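Local coordinates for protein OBCA, Oxalate Biosynthetic Component A (PDB 4NNB) that joins a TIM barrel to an N-terminal domain of its own family and holds a magnesium ion and an oxaloacetate ion in the barrel pocket, at residues G452-Q455 with N456-V459; T495-Q498 with V499-R503; L133-T136 with T137-W140; P432-E435 with R436-S440; L148-H152 with E153-H157. All coordinates share one frame; numbering follows the deposited sequence.

Interaction 1 of 5, residues G452-Q455 with N456-V459; sequences GPMQ and NLLV
Met454 and Leu457 meet methyl to methyl, with Met454 CE 4.2 Å from Leu457 CD1. Before them comes Gly452, which shares a backbone bond with Asp476, next in sequence to the magnesium ligand Glu475. Pro453 is joined to Asn456 through water 1. The water donates to Pro453 O and accepts from Asn456 N, with Pro453 O 2.7 Å and Asn456 N 3.0 Å from its oxygen. Met454 O accepts the N-H of Leu457, Leu457 N lying 3.1 Å from Met454 O at 163°. The Met454 side chain is straight as far as SD and bends at chi3, 64°. This brings CE to the leucine. The two chains cross at a slant, and both pack on Ile407 of helix 401-413. Gln455 closes the segment. Its O accepts from Leu458 N, 3.1 Å from Gln455 O, but the donor stands above the carbonyl plane, well off the lone pairs. Water 2 is 3.1 Å from the same Gln455 O, and it accepts from Val459 N. The side chains of Gln455 and Leu458 lie side by side and point the same way, with Gln455 CG 4.0 Å from Leu458 CD1. The amide beyond is used elsewhere, for Gln455 NE2 donates to Leu450 O. Asn456 OD1 likewise accepts from Asn481 ND2. The chain thus winds from strand 444-449 of the barrel, through a short 3-10 turn, into helix 458-465. Two direct bonds and two bridging waters serve the backbone atoms named here, while Met454, Leu457 and Leu458 are buried.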
loop_
_atom_site.group_PDB
_atom_site.type_symbol
_atom_site.label_atom_id
_atom_site.label_comp_id
_atom_site.label_asym_id
_atom_site.label_seq_id
_atom_site.Cartn_x
_atom_site.Cartn_y
_atom_site.Cartn_z
ATOM N N GLY A 452 4.904 -1.274 5.297
ATOM C CA GLY A 452 4.348 -0.644 6.493
ATOM C C GLY A 452 5.000 -0.969 7.832
ATOM O O GLY A 452 5.484 -0.063 8.508
ATOM N N PRO A 453 5.039 -2.257 8.211
ATOM C CA PRO A 453 5.519 -2.635 9.550
ATOM C C PRO A 453 7.004 -2.362 9.806
ATOM O O PRO A 453 7.433 -2.447 10.954
ATOM C CB PRO A 453 5.251 -4.141 9.598
ATOM C CG PRO A 453 4.147 -4.369 8.607
ATOM C CD PRO A 453 4.460 -3.412 7.495
ATOM N N MET A 454 7.769 -2.042 8.764
ATOM C CA MET A 454 9.191 -1.738 8.911
ATOM C C MET A 454 9.483 -0.248 8.770
ATOM O O MET A 454 10.640 0.178 8.865
ATOM C CB MET A 454 10.014 -2.500 7.854
ATOM C CG MET A 454 9.966 -3.998 7.991
ATOM S SD MET A 454 10.932 -4.894 6.738
ATOM C CE MET A 454 12.591 -4.330 7.148
ATOM N N GLN A 455 8.444 0.553 8.548
ATOM C CA GLN A 455 8.665 1.942 8.146
ATOM C C GLN A 455 9.285 2.876 9.190
ATOM O O GLN A 455 9.700 3.974 8.844
ATOM C CB GLN A 455 7.397 2.556 7.537
ATOM C CG GLN A 455 7.134 2.068 6.099
ATOM C CD GLN A 455 5.891 2.679 5.489
ATOM O OE1 GLN A 455 5.101 3.325 6.176
ATOM N NE2 GLN A 455 5.709 2.479 4.196
ATOM N N ASN A 456 9.371 2.455 10.448
ATOM C CA ASN A 456 10.055 3.301 11.437
ATOM C C ASN A 456 11.542 3.433 11.104
ATOM O O ASN A 456 12.217 4.323 11.594
ATOM C CB ASN A 456 9.864 2.786 12.868
ATOM C CG ASN A 456 8.424 2.919 13.356
ATOM O OD1 ASN A 456 7.656 3.715 12.828
ATOM N ND2 ASN A 456 8.060 2.132 14.365
ATOM N N LEU A 457 12.032 2.537 10.253
ATOM C CA LEU A 457 13.424 2.525 9.823
ATOM C C LEU A 457 13.693 3.482 8.673
ATOM O O LEU A 457 14.848 3.817 8.411
ATOM C CB LEU A 457 13.813 1.113 9.365
ATOM C CG LEU A 457 13.706 -0.019 10.376
ATOM C CD1 LEU A 457 13.973 -1.351 9.705
ATOM C CD2 LEU A 457 14.692 0.213 11.517
ATOM N N LEU A 458 12.635 3.912 7.980
ATOM C CA LEU A 458 12.776 4.630 6.703
ATOM C C LEU A 458 13.771 5.775 6.710
ATOM O O LEU A 458 14.684 5.818 5.881
ATOM C CB LEU A 458 11.433 5.183 6.232
ATOM C CG LEU A 458 10.616 4.370 5.240
ATOM C CD1 LEU A 458 9.368 5.170 4.888
ATOM C CD2 LEU A 458 11.431 4.014 3.986
ATOM N N VAL A 459 13.578 6.721 7.624
ATOM C CA VAL A 459 14.429 7.900 7.653
ATOM C C VAL A 459 15.869 7.584 8.069
ATOM O O VAL A 459 16.802 8.066 7.433
ATOM C CB VAL A 459 13.826 9.020 8.521
ATOM C CG1 VAL A 459 14.815 10.178 8.671
ATOM C CG2 VAL A 459 12.532 9.502 7.895
HETATM O O HOH W 1 8.174 0.057 11.708
HETATM O O HOH W 2 11.171 6.681 9.459
#

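Interaction 2 of 5, residues T495-Q498 with V499-R503; sequences TWEQ and VSLVR
Val499, Ser500, Leu501 and Val502 each give a backbone N-H to the carbonyl four residues earlier. Val499 N is 2.9 Å from Thr495 O and lies nearly in line with that carbonyl. Ser500 OG is 3.0 Å from Trp496 O, the same oxygen that takes Ser500 N. Ser500 OG also sits at the rim of the indole, near its plane, 4.0 Å from Trp496 CE3. This is the first stretch of helix 495-507, which packs on strand 5-10 of the TIM barrel through Thr495, Val499 and Val502. Apolar contacts run along the helix. Thr495 CG2 meets Val499 CG2 at 4.0 Å, methyl to methyl. The Glu497 chain is extended, with CG opposite the backbone N (chi1 -177°), and runs alongside Leu501, so Glu497 CG is 4.2 Å from Leu501 CD1. Among the polar ends, Glu497 OE1 forms a salt bridge with Arg490, Glu497 OE2 accepts from Arg493 N, Gln498 NE2 donates to Gly477 O, and Thr495 OG1 bonds to Leu474 N. The Trp496 ring makes a cation-pi contact with Arg214 of helix 205-217.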
loop_
_atom_site.group_PDB
_atom_site.type_symbol
_atom_site.label_atom_id
_atom_site.label_comp_id
_atom_site.label_asym_id
_atom_site.label_seq_id
_atom_site.Cartn_x
_atom_site.Cartn_y
_atom_site.Cartn_z
ATOM N N THR A 495 -2.547 8.680 1.752
ATOM C CA THR A 495 -1.133 8.786 1.418
ATOM C C THR A 495 -0.616 10.180 1.770
ATOM O O THR A 495 0.493 10.321 2.274
ATOM C CB THR A 495 -0.877 8.452 -0.078
ATOM O OG1 THR A 495 -1.132 7.048 -0.291
ATOM C CG2 THR A 495 0.551 8.759 -0.455
ATOM N N TRP A 496 -1.426 11.208 1.536
ATOM C CA TRP A 496 -1.001 12.569 1.876
ATOM C C TRP A 496 -0.584 12.684 3.354
ATOM O O TRP A 496 0.338 13.429 3.691
ATOM C CB TRP A 496 -2.105 13.580 1.555
ATOM C CG TRP A 496 -3.319 13.403 2.411
ATOM C CD1 TRP A 496 -4.449 12.695 2.101
ATOM C CD2 TRP A 496 -3.525 13.937 3.729
ATOM N NE1 TRP A 496 -5.340 12.753 3.151
ATOM C CE2 TRP A 496 -4.798 13.511 4.157
ATOM C CE3 TRP A 496 -2.753 14.729 4.585
ATOM C CZ2 TRP A 496 -5.313 13.847 5.412
ATOM C CZ3 TRP A 496 -3.269 15.063 5.834
ATOM C CH2 TRP A 496 -4.533 14.625 6.231
ATOM N N GLU A 497 -1.246 11.938 4.232
ATOM C CA GLU A 497 -0.902 12.019 5.650
ATOM C C GLU A 497 0.471 11.403 5.904
ATOM O O GLU A 497 1.283 11.960 6.651
ATOM C CB GLU A 497 -1.974 11.378 6.541
ATOM C CG GLU A 497 -1.646 11.530 8.026
ATOM C CD GLU A 497 -2.762 11.069 8.925
ATOM O OE1 GLU A 497 -3.121 11.825 9.843
ATOM O OE2 GLU A 497 -3.274 9.941 8.727
ATOM N N GLN A 498 0.738 10.271 5.256
ATOM C CA GLN A 498 2.047 9.629 5.349
ATOM C C GLN A 498 3.143 10.515 4.784
ATOM O O GLN A 498 4.242 10.572 5.336
ATOM C CB GLN A 498 2.013 8.255 4.662
ATOM C CG GLN A 498 0.976 7.323 5.314
ATOM C CD GLN A 498 0.650 6.096 4.476
ATOM O OE1 GLN A 498 0.614 6.159 3.241
ATOM N NE2 GLN A 498 0.418 4.972 5.144
ATOM N N VAL A 499 2.831 11.222 3.701
ATOM C CA VAL A 499 3.748 12.198 3.123
ATOM C C VAL A 499 4.078 13.334 4.117
ATOM O O VAL A 499 5.251 13.679 4.289
ATOM C CB VAL A 499 3.185 12.782 1.807
ATOM C CG1 VAL A 499 4.059 13.919 1.300
ATOM C CG2 VAL A 499 3.064 11.682 0.730
ATOM N N SER A 500 3.050 13.902 4.756
ATOM C CA SER A 500 3.237 15.007 5.711
ATOM C C SER A 500 4.137 14.589 6.851
ATOM O O SER A 500 5.029 15.333 7.245
ATOM C CB SER A 500 1.898 15.486 6.292
ATOM O OG SER A 500 1.031 15.935 5.274
ATOM N N LEU A 501 3.893 13.388 7.366
ATOM C CA LEU A 501 4.636 12.858 8.498
ATOM C C LEU A 501 6.089 12.545 8.171
ATOM O O LEU A 501 6.979 12.847 8.964
ATOM C CB LEU A 501 3.937 11.624 9.068
ATOM C CG LEU A 501 2.656 11.923 9.845
ATOM C CD1 LEU A 501 1.867 10.645 10.090
ATOM C CD2 LEU A 501 2.993 12.609 11.171
ATOM N N VAL A 502 6.352 11.945 7.017
ATOM C CA VAL A 502 7.744 11.697 6.669
ATOM C C VAL A 502 8.483 13.013 6.389
ATOM O O VAL A 502 9.648 13.156 6.747
ATOM C CB VAL A 502 7.912 10.699 5.500
ATOM C CG1 VAL A 502 7.613 11.371 4.177
ATOM C CG2 VAL A 502 9.339 10.163 5.494
ATOM N N ARG A 503 7.798 13.968 5.763
ATOM C CA ARG A 503 8.354 15.297 5.520
ATOM C C ARG A 503 8.750 15.935 6.844
ATOM O O ARG A 503 9.836 16.503 6.982
ATOM C CB ARG A 503 7.317 16.166 4.821
ATOM C CG ARG A 503 7.769 17.601 4.528
ATOM C CD ARG A 503 6.630 18.370 3.877
ATOM N NE ARG A 503 6.931 19.778 3.636
ATOM C CZ ARG A 503 6.700 20.748 4.516
ATOM N NH1 ARG A 503 6.183 20.458 5.706
ATOM N NH2 ARG A 503 6.990 22.006 4.210
#

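Interaction 3 of 5, residues L133-T136 with T137-W140; sequences LQLT and TYGW
Leu135 and Trp140 form the apolar part of this helix end. Leu135 CD1 lies over the face of the indole, 4.0 Å from the centroid of the Trp140 six-membered ring, in a CH-pi contact. Leu135 CB adds a touch at 3.8 Å to Trp140 CG. Gln134 makes the second aromatic contact. Its chain bends at chi2 (61°), which sets NE2 over one face of the phenol, 3.3 Å from Tyr138 CZ. The amide and ring planes are 42° apart. Gln134 NE2 also donates to Ala193 O. Thr137 grips Leu133 O twice. Thr137 OG1 is 2.6 Å away and Thr137 N 3.0 Å away from Leu133 O, and they arrive from opposite faces of its plane. A Schellman motif brings Trp140 back beside Leu135. Trp140 N donates to Leu135 O at 2.9 Å, and Gly139 N to Thr136 O at 3.2 Å. Gly139 is the C-prime residue, with the positive phi that calls for glycine. Water 3 donates to both Thr136 O and Trp140 O. Tyr138 OH bonds to Trp191 NE1. The motif ends helix 125-137 and hands the chain to strand 141-142, with Leu135 resting on strands 148-149 and 155-159, and Thr136 on strand 489-491.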
loop_
_atom_site.group_PDB
_atom_site.type_symbol
_atom_site.label_atom_id
_atom_site.label_comp_id
_atom_site.label_asym_id
_atom_site.label_seq_id
_atom_site.Cartn_x
_atom_site.Cartn_y
_atom_site.Cartn_z
ATOM N N LEU A 133 -6.697 -0.404 15.075
ATOM C CA LEU A 133 -6.551 -0.701 13.650
ATOM C C LEU A 133 -7.872 -1.185 13.043
ATOM O O LEU A 133 -8.238 -0.790 11.937
ATOM C CB LEU A 133 -5.414 -1.708 13.413
ATOM C CG LEU A 133 -4.017 -1.125 13.684
ATOM C CD1 LEU A 133 -2.991 -2.239 13.889
ATOM C CD2 LEU A 133 -3.555 -0.155 12.563
ATOM N N GLN A 134 -8.606 -2.018 13.770
ATOM C CA GLN A 134 -9.871 -2.505 13.238
ATOM C C GLN A 134 -10.881 -1.368 13.055
ATOM O O GLN A 134 -11.504 -1.246 11.998
ATOM C CB GLN A 134 -10.467 -3.595 14.124
ATOM C CG GLN A 134 -11.689 -4.236 13.486
ATOM C CD GLN A 134 -11.361 -4.909 12.171
ATOM O OE1 GLN A 134 -10.694 -5.946 12.142
ATOM N NE2 GLN A 134 -11.814 -4.315 11.070
ATOM N N LEU A 135 -11.040 -0.543 14.082
ATOM C CA LEU A 135 -12.020 0.537 14.027
ATOM C C LEU A 135 -11.622 1.655 13.056
ATOM O O LEU A 135 -12.480 2.229 12.392
ATOM C CB LEU A 135 -12.308 1.092 15.430
ATOM C CG LEU A 135 -13.068 0.147 16.380
ATOM C CD1 LEU A 135 -13.410 0.841 17.694
ATOM C CD2 LEU A 135 -14.327 -0.401 15.732
ATOM N N THR A 136 -10.332 1.969 12.966
ATOM C CA THR A 136 -9.907 2.969 11.980
ATOM C C THR A 136 -9.975 2.424 10.549
ATOM O O THR A 136 -10.082 3.206 9.603
ATOM C CB THR A 136 -8.519 3.606 12.273
ATOM O OG1 THR A 136 -7.513 2.588 12.365
ATOM C CG2 THR A 136 -8.554 4.420 13.570
ATOM N N THR A 137 -9.923 1.097 10.396
ATOM C CA THR A 137 -10.190 0.455 9.105
ATOM C C THR A 137 -11.655 0.678 8.743
ATOM O O THR A 137 -12.005 0.818 7.572
ATOM C CB THR A 137 -9.896 -1.067 9.141
ATOM O OG1 THR A 137 -8.508 -1.283 9.415
ATOM C CG2 THR A 137 -10.244 -1.741 7.810
ATOM N N TYR A 138 -12.506 0.725 9.765
ATOM C CA TYR A 138 -13.930 0.956 9.575
ATOM C C TYR A 138 -14.276 2.453 9.503
ATOM O O TYR A 138 -15.447 2.820 9.532
ATOM C CB TYR A 138 -14.722 0.302 10.712
ATOM C CG TYR A 138 -14.826 -1.207 10.655
ATOM C CD1 TYR A 138 -14.527 -1.923 9.500
ATOM C CD2 TYR A 138 -15.232 -1.922 11.779
ATOM C CE1 TYR A 138 -14.643 -3.312 9.474
ATOM C CE2 TYR A 138 -15.343 -3.281 11.765
ATOM C CZ TYR A 138 -15.060 -3.976 10.623
ATOM O OH TYR A 138 -15.187 -5.341 10.646
ATOM N N GLY A 139 -13.259 3.313 9.434
ATOM C CA GLY A 139 -13.479 4.740 9.264
ATOM C C GLY A 139 -13.664 5.545 10.541
ATOM O O GLY A 139 -14.002 6.736 10.487
ATOM N N TRP A 140 -13.472 4.914 11.695
ATOM C CA TRP A 140 -13.442 5.688 12.941
ATOM C C TRP A 140 -12.161 6.497 12.915
ATOM O O TRP A 140 -11.191 6.099 12.269
ATOM C CB TRP A 140 -13.412 4.776 14.170
ATOM C CG TRP A 140 -14.647 3.958 14.422
ATOM C CD1 TRP A 140 -15.286 3.133 13.536
ATOM C CD2 TRP A 140 -15.352 3.825 15.672
ATOM N NE1 TRP A 140 -16.358 2.514 14.153
ATOM C CE2 TRP A 140 -16.417 2.927 15.460
ATOM C CE3 TRP A 140 -15.190 4.395 16.939
ATOM C CZ2 TRP A 140 -17.322 2.580 16.481
ATOM C CZ3 TRP A 140 -16.087 4.050 17.953
ATOM C CH2 TRP A 140 -17.135 3.151 17.715
HETATM O O HOH W 3 -10.165 5.930 9.854
#

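Interaction 4 of 5, residues P432-E435 with R436-S440; sequences PVVE and RLRAS
Val434 and Arg438 sit one turn apart on helix 416-440, near its C-terminal end. It is a long helix on the outside of the TIM barrel, between strands 373-378 and 444-449. The Arg438 side chain can be followed outward. CB is 3.6 Å from Val434 O, whose carbonyl also takes the N-H of Arg438 in its plane. Arg438 CG comes closer to the same oxygen, 3.1 Å from Val434 O, and is 4.1 Å from the methyl Val434 CG1. The chain then bends at chi2 (-68°) and runs alongside Val434, both pointing the same way. Arg438 NE stays within 4.2 Å of Val434 CG1. The guanidinium reaches past the methyl. NH1 bonds to Ser444 OG, at the start of strand 444-449, and NH2 forms a salt bridge with Asp468, just before strand 469-472. These two bonds fix how the group is turned. Glu435 OE2 is 6.0 Å from Arg438 NE, too far for a salt bridge. Val433 and Leu437 form the buried side, with Val433 CG1 4.3 Å from Leu437 CD1, and both pack on Leu377 of strand 373-378. Arg436 leads away on another side to a salt bridge with Asp356 of helix 352-359. The helix is kinked here. Pro432, as a proline, has no N-H to give, and Val433 N has no bond to the turn before. The helical ladder resumes beyond, where Arg436 N meets Pro432 O at 2.9 Å. One turn further on, Ala439 CB rests 3.3 Å from Glu435 O.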
loop_
_atom_site.group_PDB
_atom_site.type_symbol
_atom_site.label_atom_id
_atom_site.label_comp_id
_atom_site.label_asym_id
_atom_site.label_seq_id
_atom_site.Cartn_x
_atom_site.Cartn_y
_atom_site.Cartn_z
ATOM N N PRO A 432 26.060 -2.326 0.149
ATOM C CA PRO A 432 26.761 -2.749 -1.070
ATOM C C PRO A 432 25.871 -2.627 -2.304
ATOM O O PRO A 432 26.395 -2.418 -3.395
ATOM C CB PRO A 432 27.062 -4.230 -0.816
ATOM C CG PRO A 432 26.829 -4.463 0.628
ATOM C CD PRO A 432 25.816 -3.464 1.057
ATOM N N VAL A 433 24.554 -2.763 -2.137
ATOM C CA VAL A 433 23.621 -2.565 -3.253
ATOM C C VAL A 433 23.693 -1.118 -3.717
ATOM O O VAL A 433 23.870 -0.843 -4.910
ATOM C CB VAL A 433 22.165 -2.954 -2.864
ATOM C CG1 VAL A 433 21.163 -2.556 -3.955
ATOM C CG2 VAL A 433 22.071 -4.444 -2.584
ATOM N N VAL A 434 23.594 -0.186 -2.768
ATOM C CA VAL A 434 23.692 1.229 -3.099
ATOM C C VAL A 434 25.027 1.551 -3.792
ATOM O O VAL A 434 25.059 2.263 -4.793
ATOM C CB VAL A 434 23.505 2.118 -1.848
ATOM C CG1 VAL A 434 23.820 3.568 -2.160
ATOM C CG2 VAL A 434 22.068 1.981 -1.306
ATOM N N GLU A 435 26.124 1.021 -3.260
ATOM C CA GLU A 435 27.448 1.312 -3.816
ATOM C C GLU A 435 27.642 0.717 -5.214
ATOM O O GLU A 435 28.284 1.337 -6.070
ATOM C CB GLU A 435 28.556 0.834 -2.872
ATOM C CG GLU A 435 28.603 1.586 -1.549
ATOM C CD GLU A 435 28.675 3.097 -1.741
ATOM O OE1 GLU A 435 29.479 3.567 -2.584
ATOM O OE2 GLU A 435 27.914 3.812 -1.055
ATOM N N ARG A 436 27.089 -0.469 -5.456
ATOM C CA ARG A 436 27.153 -1.045 -6.804
ATOM C C ARG A 436 26.434 -0.140 -7.784
ATOM O O ARG A 436 26.927 0.120 -8.877
ATOM C CB ARG A 436 26.546 -2.448 -6.850
ATOM C CG ARG A 436 27.424 -3.542 -6.249
ATOM C CD ARG A 436 26.799 -4.910 -6.488
ATOM N NE ARG A 436 26.837 -5.284 -7.902
ATOM C CZ ARG A 436 26.085 -6.242 -8.435
ATOM N NH1 ARG A 436 25.225 -6.908 -7.675
ATOM N NH2 ARG A 436 26.184 -6.524 -9.726
ATOM N N LEU A 437 25.271 0.364 -7.380
ATOM C CA LEU A 437 24.504 1.249 -8.252
ATOM C C LEU A 437 25.248 2.567 -8.493
ATOM O O LEU A 437 25.306 3.054 -9.633
ATOM C CB LEU A 437 23.081 1.478 -7.693
ATOM C CG LEU A 437 22.156 0.249 -7.592
ATOM C CD1 LEU A 437 20.833 0.589 -6.884
ATOM C CD2 LEU A 437 21.880 -0.345 -8.968
ATOM N N ARG A 438 25.833 3.136 -7.436
ATOM C CA ARG A 438 26.572 4.400 -7.565
ATOM C C ARG A 438 27.829 4.243 -8.420
ATOM O O ARG A 438 28.193 5.148 -9.157
ATOM C CB ARG A 438 26.994 4.945 -6.197
ATOM C CG ARG A 438 25.868 5.244 -5.243
ATOM C CD ARG A 438 25.046 6.400 -5.703
ATOM N NE ARG A 438 24.279 6.951 -4.592
ATOM C CZ ARG A 438 23.319 7.854 -4.731
ATOM N NH1 ARG A 438 22.994 8.297 -5.942
ATOM N NH2 ARG A 438 22.673 8.298 -3.654
ATOM N N ALA A 439 28.487 3.096 -8.302
ATOM C CA ALA A 439 29.703 2.845 -9.069
ATOM C C ALA A 439 29.370 2.746 -10.558
ATOM O O ALA A 439 30.095 3.280 -11.402
ATOM C CB ALA A 439 30.408 1.570 -8.571
ATOM N N SER A 440 28.264 2.081 -10.887
ATOM C CA SER A 440 27.923 1.887 -12.293
ATOM C C SER A 440 27.263 3.109 -12.879
ATOM O O SER A 440 27.352 3.345 -14.082
ATOM C CB SER A 440 27.017 0.666 -12.490
ATOM O OG SER A 440 27.708 -0.518 -12.159
#

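Interaction 5 of 5, residues L148-H152 with E153-H157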
loop_
_atom_site.group_PDB
_atom_site.type_symbol
_atom_site.label_atom_id
_atom_site.label_comp_id
_atom_site.label_asym_id
_atom_site.label_seq_id
_atom_site.Cartn_x
_atom_site.Cartn_y
_atom_site.Cartn_z
ATOM N N LEU A 148 -11.241 7.309 20.192
ATOM C CA LEU A 148 -11.754 6.920 18.879
ATOM C C LEU A 148 -13.183 7.413 18.713
ATOM O O LEU A 148 -14.011 7.251 19.615
ATOM C CB LEU A 148 -11.725 5.412 18.684
ATOM C CG LEU A 148 -10.397 4.691 18.853
ATOM C CD1 LEU A 148 -10.567 3.211 18.518
ATOM C CD2 LEU A 148 -9.315 5.332 17.994
ATOM N N LEU A 149 -13.469 8.012 17.557
ATOM C CA LEU A 149 -14.783 8.588 17.287
ATOM C C LEU A 149 -15.322 8.095 15.950
ATOM O O LEU A 149 -14.577 8.006 14.977
ATOM C CB LEU A 149 -14.681 10.117 17.251
ATOM C CG LEU A 149 -14.077 10.810 18.477
ATOM C CD1 LEU A 149 -14.202 12.319 18.372
ATOM C CD2 LEU A 149 -14.755 10.322 19.736
ATOM N N TRP A 150 -16.614 7.783 15.898
ATOM C CA TRP A 150 -17.286 7.566 14.617
ATOM C C TRP A 150 -18.150 8.788 14.351
ATOM O O TRP A 150 -19.058 9.081 15.118
ATOM C CB TRP A 150 -18.128 6.296 14.663
ATOM C CG TRP A 150 -18.998 6.041 13.456
ATOM C CD1 TRP A 150 -20.364 6.028 13.418
ATOM C CD2 TRP A 150 -18.558 5.729 12.122
ATOM N NE1 TRP A 150 -20.798 5.730 12.149
ATOM C CE2 TRP A 150 -19.714 5.544 11.336
ATOM C CE3 TRP A 150 -17.306 5.598 11.521
ATOM C CZ2 TRP A 150 -19.649 5.232 9.970
ATOM C CZ3 TRP A 150 -17.243 5.290 10.167
ATOM C CH2 TRP A 150 -18.407 5.102 9.409
ATOM N N GLU A 151 -17.844 9.518 13.282
ATOM C CA GLU A 151 -18.503 10.797 13.034
ATOM C C GLU A 151 -19.580 10.717 11.962
ATOM O O GLU A 151 -19.676 11.589 11.098
ATOM C CB GLU A 151 -17.468 11.859 12.672
ATOM C CG GLU A 151 -16.399 12.042 13.747
ATOM C CD GLU A 151 -15.501 13.234 13.485
ATOM O OE1 GLU A 151 -15.038 13.398 12.338
ATOM O OE2 GLU A 151 -15.257 14.009 14.432
ATOM N N HIS A 152 -20.385 9.663 12.018
ATOM C CA HIS A 152 -21.503 9.510 11.098
ATOM C C HIS A 152 -22.717 8.919 11.804
ATOM O O HIS A 152 -22.610 8.349 12.896
ATOM C CB HIS A 152 -21.117 8.624 9.907
ATOM C CG HIS A 152 -19.808 8.990 9.272
ATOM N ND1 HIS A 152 -19.689 9.985 8.329
ATOM C CD2 HIS A 152 -18.563 8.482 9.445
ATOM C CE1 HIS A 152 -18.424 10.075 7.943
ATOM N NE2 HIS A 152 -17.724 9.176 8.606
ATOM N N GLU A 153 -23.872 9.050 11.163
ATOM C CA GLU A 153 -25.130 8.565 11.721
ATOM C C GLU A 153 -25.221 7.041 11.683
ATOM O O GLU A 153 -25.220 6.389 12.729
ATOM C CB GLU A 153 -26.313 9.185 10.975
ATOM C CG GLU A 153 -25.919 10.244 9.943
ATOM C CD GLU A 153 -25.346 9.650 8.664
ATOM O OE1 GLU A 153 -25.827 8.578 8.233
ATOM O OE2 GLU A 153 -24.411 10.260 8.095
ATOM N N ARG A 154 -25.270 6.477 10.479
ATOM C CA ARG A 154 -25.393 5.028 10.300
ATOM C C ARG A 154 -24.052 4.300 10.375
ATOM O O ARG A 154 -23.003 4.894 10.135
ATOM C CB ARG A 154 -26.040 4.727 8.946
ATOM C CG ARG A 154 -27.248 5.595 8.618
ATOM C CD ARG A 154 -27.752 5.313 7.204
ATOM N NE ARG A 154 -28.903 6.139 6.857
ATOM C CZ ARG A 154 -30.166 5.767 7.039
ATOM N NH1 ARG A 154 -30.439 4.576 7.561
ATOM N NH2 ARG A 154 -31.155 6.581 6.697
ATOM N N GLN A 155 -24.102 3.007 10.695
ATOM C CA GLN A 155 -22.920 2.146 10.699
ATOM C C GLN A 155 -23.327 0.704 10.969
ATOM O O GLN A 155 -24.384 0.433 11.548
ATOM C CB GLN A 155 -21.906 2.582 11.772
ATOM C CG GLN A 155 -22.318 2.184 13.182
ATOM C CD GLN A 155 -21.545 2.904 14.267
ATOM O OE1 GLN A 155 -22.119 3.655 15.057
ATOM N NE2 GLN A 155 -20.241 2.666 14.323
ATOM N N HIS A 156 -22.467 -0.217 10.558
ATOM C CA HIS A 156 -22.672 -1.623 10.803
ATOM C C HIS A 156 -21.291 -2.211 11.014
ATOM O O HIS A 156 -20.691 -2.770 10.088
ATOM C CB HIS A 156 -23.358 -2.262 9.597
ATOM C CG HIS A 156 -23.900 -3.627 9.870
ATOM N ND1 HIS A 156 -23.140 -4.767 9.746
ATOM C CD2 HIS A 156 -25.130 -4.027 10.273
ATOM C CE1 HIS A 156 -23.880 -5.819 10.060
ATOM N NE2 HIS A 156 -25.086 -5.396 10.387
ATOM N N HIS A 157 -20.784 -2.071 12.235
ATOM C CA HIS A 157 -19.390 -2.385 12.528
ATOM C C HIS A 157 -19.245 -3.538 13.514
ATOM O O HIS A 157 -19.765 -3.482 14.636
ATOM C CB HIS A 157 -18.657 -1.131 13.024
ATOM C CG HIS A 157 -18.522 -0.067 11.978
ATOM N ND1 HIS A 157 -18.277 1.253 12.283
ATOM C CD2 HIS A 157 -18.592 -0.137 10.627
ATOM C CE1 HIS A 157 -18.209 1.954 11.165
ATOM N NE2 HIS A 157 -18.397 1.135 10.146
#
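With chi1 at 173°, Trp150 CG lies opposite the backbone N, and the indole reaches across to 153-157. Gln155 has the less common chi1 of 76°, CG between the backbone N and carbonyl carbon. This puts its amide over one face of the same ring, NE2 being 3.7 Å from Trp150 CG. The two chains slide past each other in opposite directions. His157 comes to that face as well, edge first, in a T-shaped stack. Its ring centroid is 4.6 Å from that of the Trp150 six-membered ring, with planes at 81°, and His157 CE1 is 3.6 Å from Trp150 CH2. His152, two residues on in the same segment, sets CD2 over the opposite face. At the indole edge, Trp150 NE1 donates to Arg154 O, 3.1 Å away and in the ring plane. The bond is bent and meets the carbonyl from above its plane. Glu153 OE1 accepts from Arg154 N, 3.1 Å away, at the tip of the exposed turn. His157 NE2 bonds to Pro22 O. The indole lies in the connection between strand 148-149 of one three-stranded antiparallel sheet and strand 155-159 of another.

How the interactions relate
Interactions 1 and 2 belong to the barrel and touch, with Val459 CG2 4.0 Å from Val502 CG2. Both also grip residues flanking Glu475, a magnesium ligand. Neither touches the pocket: the side chains of Gln455 and Thr495 are each about 13 Å from the oxaloacetate ion. Interactions 3 and 5 share the N-terminal domain. Their centres are about 10 Å apart, and Trp140 NE1 lies 3.0 Å from His157 ND1. The His157 ring also stacks on Tyr138, so the helix end and the strand turn form one aromatic cluster. Interaction 4 is remote, its centre about 42 Å from that of interaction 3 and 50 Å from that of interaction 5.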